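Immunoreactive 84kD antigen PG93 (PDB 5M11) serves as an essential cell-surface component of the type-IX secretion system of Porphyromonas gingivalis and binds zinc and calcium ions. Local coordinates at residues T663-Y677 and G688-V700. Residues are numbered along the deposited sequence; the frame is centred on the assembly and turned at random.
Sequences TGSGSASELDGVYVY and GVTIAGLQAGCSV. With CA (calcium ion), chain K.
Tyr-675 and Ala-692 face each other as an antiparallel hydrogen-bonded pair, Ala-692 N donating to Tyr-675 O at 2.8 Å and Tyr-675 N to Ala-692 O at 3.0 Å. Tyr-677 and Thr-690 pair likewise, with Val-676 and Ile-691 as the non-hydrogen-bonded pair between them.

Both tyrosines set CG between backbone N and carbonyl carbon (chi1 66° and 69°), which lays each ring over its pairing partner, Ala-692 or Thr-690. Ala-692 CB lies 3.8 Å from the Tyr-675 ring centroid, a CH-pi contact over one face, and also meets the edge of the Tyr-677 ring. Thr-690 CB sits over a face of the Tyr-677 ring, with CG2 3.4 Å from Tyr-677 OH, while Thr-690 OG1 is hydrogen-bonded to Lys-721 NZ.

Strands 675-677 and 689-692 form a beta hairpin that strand 720-722 extends into a three-stranded sheet. This sheet packs on the 699-703, 709-714, 735-742 and 749-756 sheet, consistent with a C-terminal beta-sandwich that follows the propeller blades.

The opposite side of the hairpin is apolar: Val-676 CG1 touches both Val-689 CB and Ile-691 CD1, 3.6 Å from each, the Val-676 and Ile-691 side chains lying side by side, and Val-674 touches Ile-691 and Leu-694. Strand 749-756 packs on Val-674 and Val-676. Leu-671 CD2 reaches Cys-698 SG at 3.8 Å.

In the loops, the carboxylate of Glu-670 grips calcium with both oxygens, and Asp-743 also binds the ion. Gln-695, bent at chi2 (84°), crosses Glu-670 at about a right angle, OE1 3.4 Å from Glu-670 CB, while NE2 makes a weak hydrogen bond to Gly-662 O.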
ATOM      1  N   THR A 663      10.977  18.524  -9.002  1.00 87.14           N
ATOM      2  CA  THR A 663      10.017  19.486  -9.523  1.00 89.40           C
ATOM      3  C   THR A 663       9.700  20.494  -8.395  1.00101.49           C
ATOM      4  O   THR A 663       8.869  21.389  -8.561  1.00106.50           O
ATOM      5  CB  THR A 663       8.861  18.628 -10.076  1.00 86.59           C
ATOM      6  OG1 THR A 663       9.167  18.349 -11.439  1.00 75.37           O
ATOM      7  CG2 THR A 663       7.435  19.213  -9.903  1.00 89.72           C
ATOM      8  N   GLY A 664      10.433  20.381  -7.294  1.00 99.72           N
ATOM      9  CA  GLY A 664      10.291  21.252  -6.137  1.00105.00           C
ATOM     10  C   GLY A 664      10.622  22.716  -6.358  1.00114.50           C
ATOM     11  O   GLY A 664      11.491  23.069  -7.162  1.00110.81           O
ATOM     12  N   SER A 665       9.909  23.574  -5.616  1.00119.76           N
ATOM     13  CA  SER A 665      10.090  25.019  -5.587  1.00124.07           C
ATOM     14  C   SER A 665      10.969  25.368  -4.367  1.00132.68           C
ATOM     15  O   SER A 665      10.618  26.203  -3.526  1.00137.98           O
ATOM     16  CB  SER A 665       8.738  25.722  -5.566  1.00132.49           C
ATOM     17  OG  SER A 665       8.013  25.387  -6.739  1.00137.60           O
ATOM     18  N   GLY A 666      12.095  24.657  -4.284  1.00126.88           N
ATOM     19  CA  GLY A 666      13.126  24.832  -3.273  1.00128.92           C
ATOM     20  C   GLY A 666      14.047  25.908  -3.794  1.00134.48           C
ATOM     21  O   GLY A 666      14.776  25.681  -4.769  1.00129.28           O
ATOM     22  N   SER A 667      13.940  27.113  -3.199  1.00137.65           N
ATOM     23  CA  SER A 667      14.668  28.308  -3.620  1.00139.36           C
ATOM     24  C   SER A 667      16.215  28.172  -3.488  1.00142.21           C
ATOM     25  O   SER A 667      16.904  27.989  -4.510  1.00136.20           O
ATOM     26  CB  SER A 667      14.160  29.539  -2.865  1.00149.39           C
ATOM     27  OG  SER A 667      14.301  29.407  -1.462  1.00159.12           O
ATOM     28  N   ALA A 668      16.744  28.277  -2.241  1.00143.51           N
ATOM     29  CA  ALA A 668      18.176  28.253  -1.936  1.00142.43           C
ATOM     30  C   ALA A 668      18.718  26.841  -1.742  1.00140.00           C
ATOM     31  O   ALA A 668      18.010  25.951  -1.255  1.00138.87           O
ATOM     32  CB  ALA A 668      18.458  29.091  -0.697  1.00151.21           C
ATOM     33  N   SER A 669      19.997  26.656  -2.139  1.00132.55           N
ATOM     34  CA  SER A 669      20.787  25.418  -2.077  1.00127.19           C
ATOM     35  C   SER A 669      20.211  24.289  -2.979  1.00122.63           C
ATOM     36  O   SER A 669      20.614  23.130  -2.836  1.00119.09           O
ATOM     37  CB  SER A 669      20.937  24.936  -0.632  1.00134.10           C
ATOM     38  OG  SER A 669      21.691  25.860   0.135  1.00147.31           O
ATOM     39  N   GLU A 670      19.328  24.644  -3.940  1.00115.99           N
ATOM     40  CA  GLU A 670      18.670  23.688  -4.831  1.00110.25           C
ATOM     41  C   GLU A 670      19.675  22.930  -5.734  1.00107.55           C
ATOM     42  O   GLU A 670      19.466  21.743  -6.001  1.00104.44           O
ATOM     43  CB  GLU A 670      17.550  24.348  -5.664  1.00112.32           C
ATOM     44  CG  GLU A 670      17.956  25.480  -6.595  1.00118.90           C
ATOM     45  CD  GLU A 670      16.943  25.743  -7.695  1.00125.56           C
ATOM     46  OE1 GLU A 670      16.870  24.929  -8.646  1.00 71.41           O
ATOM     47  OE2 GLU A 670      16.224  26.764  -7.607  1.00132.54           O
ATOM     48  N   LEU A 671      20.768  23.586  -6.156  1.00101.74           N
ATOM     49  CA  LEU A 671      21.772  22.925  -6.979  1.00 96.33           C
ATOM     50  C   LEU A 671      23.035  22.615  -6.181  1.00100.82           C
ATOM     51  O   LEU A 671      23.954  21.994  -6.714  1.00 97.72           O
ATOM     52  CB  LEU A 671      22.114  23.750  -8.228  1.00 95.20           C
ATOM     53  CG  LEU A 671      21.056  23.821  -9.336  1.00 98.37           C
ATOM     54  CD1 LEU A 671      21.577  24.605 -10.510  1.00 98.73           C
ATOM     55  CD2 LEU A 671      20.615  22.436  -9.808  1.00 95.75           C
ATOM     56  N   ASP A 672      23.059  22.988  -4.892  1.00101.99           N
ATOM     57  CA  ASP A 672      24.190  22.749  -3.993  1.00103.88           C
ATOM     58  C   ASP A 672      24.445  21.249  -3.765  1.00103.73           C
ATOM     59  O   ASP A 672      25.503  20.878  -3.248  1.00104.11           O
ATOM     60  CB  ASP A 672      23.962  23.449  -2.638  1.00112.66           C
ATOM     61  CG  ASP A 672      24.193  24.956  -2.594  1.00132.22           C
ATOM     62  OD1 ASP A 672      24.221  25.520  -1.474  1.00139.88           O
ATOM     63  OD2 ASP A 672      24.294  25.582  -3.682  1.00137.12           O
ATOM     64  N   GLY A 673      23.494  20.409  -4.172  1.00 96.43           N
ATOM     65  CA  GLY A 673      23.593  18.963  -4.013  1.00 93.18           C
ATOM     66  C   GLY A 673      23.959  18.155  -5.248  1.00 89.52           C
ATOM     67  O   GLY A 673      23.840  16.929  -5.213  1.00 88.47           O
ATOM     68  N   VAL A 674      24.416  18.793  -6.336  1.00 81.15           N
ATOM     69  CA  VAL A 674      24.760  18.030  -7.546  1.00 76.66           C
ATOM     70  C   VAL A 674      26.100  17.283  -7.308  1.00 79.88           C
ATOM     71  O   VAL A 674      26.979  17.819  -6.632  1.00 82.01           O
ATOM     72  CB  VAL A 674      24.766  18.903  -8.845  1.00 78.46           C
ATOM     73  CG1 VAL A 674      25.076  18.072 -10.081  1.00 74.77           C
ATOM     74  CG2 VAL A 674      23.428  19.624  -9.032  1.00 79.33           C
ATOM     75  N   TYR A 675      26.223  16.028  -7.817  1.00 72.95           N
ATOM     76  CA  TYR A 675      27.430  15.197  -7.693  1.00 70.89           C
ATOM     77  C   TYR A 675      27.515  14.097  -8.781  1.00 68.30           C
ATOM     78  O   TYR A 675      26.493  13.689  -9.326  1.00 67.22           O
ATOM     79  CB  TYR A 675      27.522  14.576  -6.291  1.00 74.02           C
ATOM     80  CG  TYR A 675      26.438  13.581  -5.956  1.00 75.58           C
ATOM     81  CD1 TYR A 675      26.713  12.219  -5.888  1.00 77.57           C
ATOM     82  CD2 TYR A 675      25.156  14.004  -5.618  1.00 77.22           C
ATOM     83  CE1 TYR A 675      25.731  11.299  -5.522  1.00 78.98           C
ATOM     84  CE2 TYR A 675      24.168  13.096  -5.236  1.00 78.72           C
ATOM     85  CZ  TYR A 675      24.456  11.741  -5.201  1.00 84.37           C
ATOM     86  OH  TYR A 675      23.470  10.840  -4.876  1.00 82.15           O
ATOM     87  N   VAL A 676      28.739  13.638  -9.095  1.00 61.63           N
ATOM     88  CA  VAL A 676      28.992  12.576 -10.083  1.00 59.19           C
ATOM     89  C   VAL A 676      29.513  11.364  -9.361  1.00 65.20           C
ATOM     90  O   VAL A 676      30.391  11.489  -8.503  1.00 67.65           O
ATOM     91  CB  VAL A 676      29.987  12.943 -11.226  1.00 61.33           C
ATOM     92  CG1 VAL A 676      29.758  12.079 -12.454  1.00 60.44           C
ATOM     93  CG2 VAL A 676      29.965  14.413 -11.589  1.00 60.49           C
ATOM     94  N   TYR A 677      29.021  10.188  -9.739  1.00 60.62           N
ATOM     95  CA  TYR A 677      29.483   8.931  -9.191  1.00 61.65           C
ATOM     96  C   TYR A 677      29.463   7.894 -10.305  1.00 65.88           C
ATOM     97  O   TYR A 677      28.474   7.781 -11.039  1.00 65.93           O
ATOM     98  CB  TYR A 677      28.706   8.486  -7.936  1.00 64.07           C
ATOM     99  CG  TYR A 677      27.275   8.065  -8.163  1.00 65.50           C
ATOM    100  CD1 TYR A 677      26.939   6.726  -8.334  1.00 68.90           C
ATOM    101  CD2 TYR A 677      26.246   8.998  -8.154  1.00 65.77           C
ATOM    102  CE1 TYR A 677      25.612   6.326  -8.508  1.00 70.41           C
ATOM    103  CE2 TYR A 677      24.916   8.615  -8.352  1.00 67.30           C
ATOM    104  CZ  TYR A 677      24.601   7.276  -8.526  1.00 74.59           C
ATOM    105  OH  TYR A 677      23.288   6.906  -8.731  1.00 71.51           O
ATOM    106  N   GLY A 688      29.447   3.516 -16.794  1.00 76.59           N
ATOM    107  CA  GLY A 688      29.648   4.954 -17.012  1.00 72.19           C
ATOM    108  C   GLY A 688      29.496   5.804 -15.760  1.00 71.33           C
ATOM    109  O   GLY A 688      29.810   5.332 -14.662  1.00 70.94           O
ATOM    110  N   VAL A 689      29.013   7.075 -15.900  1.00 64.52           N
ATOM    111  CA  VAL A 689      28.801   7.985 -14.750  1.00 61.41           C
ATOM    112  C   VAL A 689      27.323   8.390 -14.604  1.00 63.83           C
ATOM    113  O   VAL A 689      26.576   8.409 -15.589  1.00 64.15           O
ATOM    114  CB  VAL A 689      29.704   9.250 -14.718  1.00 63.21           C
ATOM    115  CG1 VAL A 689      31.176   8.885 -14.588  1.00 64.42           C
ATOM    116  CG2 VAL A 689      29.467  10.167 -15.911  1.00 62.50           C
ATOM    117  N   THR A 690      26.930   8.736 -13.361  1.00 58.80           N
ATOM    118  CA  THR A 690      25.592   9.206 -13.012  1.00 58.01           C
ATOM    119  C   THR A 690      25.678  10.590 -12.359  1.00 62.37           C
ATOM    120  O   THR A 690      26.361  10.751 -11.336  1.00 61.63           O
ATOM    121  CB  THR A 690      24.875   8.200 -12.091  1.00 60.90           C
ATOM    122  OG1 THR A 690      24.836   6.937 -12.750  1.00 65.69           O
ATOM    123  CG2 THR A 690      23.444   8.648 -11.698  1.00 52.46           C
ATOM    124  N   ILE A 691      24.986  11.587 -12.967  1.00 58.86           N
ATOM    125  CA  ILE A 691      24.842  12.936 -12.413  1.00 58.88           C
ATOM    126  C   ILE A 691      23.668  12.840 -11.496  1.00 65.78           C
ATOM    127  O   ILE A 691      22.612  12.398 -11.938  1.00 67.52           O
ATOM    128  CB  ILE A 691      24.688  14.097 -13.455  1.00 61.23           C
ATOM    129  CG1 ILE A 691      25.750  14.047 -14.607  1.00 61.03           C
ATOM    130  CG2 ILE A 691      24.673  15.467 -12.764  1.00 60.61           C
ATOM    131  CD1 ILE A 691      27.194  13.920 -14.210  1.00 61.76           C
ATOM    132  N   ALA A 692      23.848  13.173 -10.219  1.00 63.28           N
ATOM    133  CA  ALA A 692      22.759  13.076  -9.253  1.00 65.08           C
ATOM    134  C   ALA A 692      22.629  14.370  -8.437  1.00 70.28           C
ATOM    135  O   ALA A 692      23.450  15.279  -8.601  1.00 69.61           O
ATOM    136  CB  ALA A 692      22.972  11.875  -8.350  1.00 67.13           C
ATOM    137  N   GLY A 693      21.563  14.457  -7.629  1.00 67.67           N
ATOM    138  CA  GLY A 693      21.231  15.632  -6.830  1.00 69.43           C
ATOM    139  C   GLY A 693      20.745  16.817  -7.654  1.00 73.95           C
ATOM    140  O   GLY A 693      20.727  17.948  -7.157  1.00 77.11           O
ATOM    141  N   LEU A 694      20.326  16.569  -8.912  1.00 67.03           N
ATOM    142  CA  LEU A 694      19.834  17.586  -9.831  1.00 67.16           C
ATOM    143  C   LEU A 694      18.411  18.013  -9.520  1.00 75.47           C
ATOM    144  O   LEU A 694      17.806  17.531  -8.557  1.00 77.88           O
ATOM    145  CB  LEU A 694      19.867  17.053 -11.280  1.00 65.20           C
ATOM    146  CG  LEU A 694      21.206  16.787 -11.933  1.00 66.75           C
ATOM    147  CD1 LEU A 694      21.010  16.021 -13.160  1.00 65.97           C
ATOM    148  CD2 LEU A 694      21.893  18.051 -12.300  1.00 67.40           C
ATOM    149  N   GLN A 695      17.871  18.910 -10.368  1.00 72.99           N
ATOM    150  CA  GLN A 695      16.501  19.430 -10.327  1.00 75.81           C
ATOM    151  C   GLN A 695      15.930  19.242 -11.723  1.00 78.92           C
ATOM    152  O   GLN A 695      16.628  19.542 -12.674  1.00 77.30           O
ATOM    153  CB  GLN A 695      16.504  20.914  -9.896  1.00 80.22           C
ATOM    154  CG  GLN A 695      15.210  21.397  -9.249  1.00106.64           C
ATOM    155  CD  GLN A 695      15.147  21.097  -7.769  1.00130.66           C
ATOM    156  OE1 GLN A 695      15.593  21.880  -6.926  1.00128.92           O
ATOM    157  NE2 GLN A 695      14.556  19.973  -7.415  1.00124.24           N
ATOM    158  N   ALA A 696      14.727  18.667 -11.868  1.00 77.33           N
ATOM    159  CA  ALA A 696      14.105  18.425 -13.173  1.00 77.88           C
ATOM    160  C   ALA A 696      13.881  19.736 -13.912  1.00 85.18           C
ATOM    161  O   ALA A 696      13.412  20.700 -13.311  1.00 88.26           O
ATOM    162  CB  ALA A 696      12.796  17.682 -12.999  1.00 80.62           C
ATOM    163  N   GLY A 697      14.275  19.765 -15.184  1.00 82.26           N
ATOM    164  CA  GLY A 697      14.194  20.933 -16.062  1.00 84.85           C
ATOM    165  C   GLY A 697      15.516  21.662 -16.268  1.00 89.78           C
ATOM    166  O   GLY A 697      15.575  22.661 -16.991  1.00 91.61           O
ATOM    167  N   CYS A 698      16.591  21.158 -15.641  1.00 84.90           N
ATOM    168  CA  CYS A 698      17.923  21.741 -15.676  1.00 84.04           C
ATOM    169  C   CYS A 698      18.646  21.395 -16.952  1.00 88.65           C
ATOM    170  O   CYS A 698      18.525  20.278 -17.454  1.00 87.56           O
ATOM    171  CB  CYS A 698      18.733  21.277 -14.468  1.00 82.61           C
ATOM    172  SG  CYS A 698      18.558  22.319 -12.995  1.00 89.41           S
ATOM    173  N   SER A 699      19.471  22.331 -17.432  1.00 85.59           N
ATOM    174  CA  SER A 699      20.356  22.073 -18.544  1.00 84.58           C
ATOM    175  C   SER A 699      21.596  21.400 -17.959  1.00 85.47           C
ATOM    176  O   SER A 699      22.104  21.858 -16.934  1.00 84.41           O
ATOM    177  CB  SER A 699      20.707  23.369 -19.263  1.00 91.26           C
ATOM    178  OG  SER A 699      21.704  23.134 -20.247  1.00101.28           O
ATOM    179  N   VAL A 700      22.034  20.280 -18.545  1.00 80.39           N
ATOM    180  CA  VAL A 700      23.210  19.543 -18.066  1.00 77.54           C
ATOM    181  C   VAL A 700      24.100  19.312 -19.274  1.00 80.73           C
ATOM    182  O   VAL A 700      23.660  18.662 -20.226  1.00 80.50           O
ATOM    183  CB  VAL A 700      22.846  18.223 -17.295  1.00 78.94           C
ATOM    184  CG1 VAL A 700      24.094  17.448 -16.874  1.00 76.84           C
ATOM    185  CG2 VAL A 700      21.977  18.514 -16.075  1.00 78.57           C
TER
HETATM  186 CA    CA K 810      14.833  25.936  -9.397  1.00 87.27          CA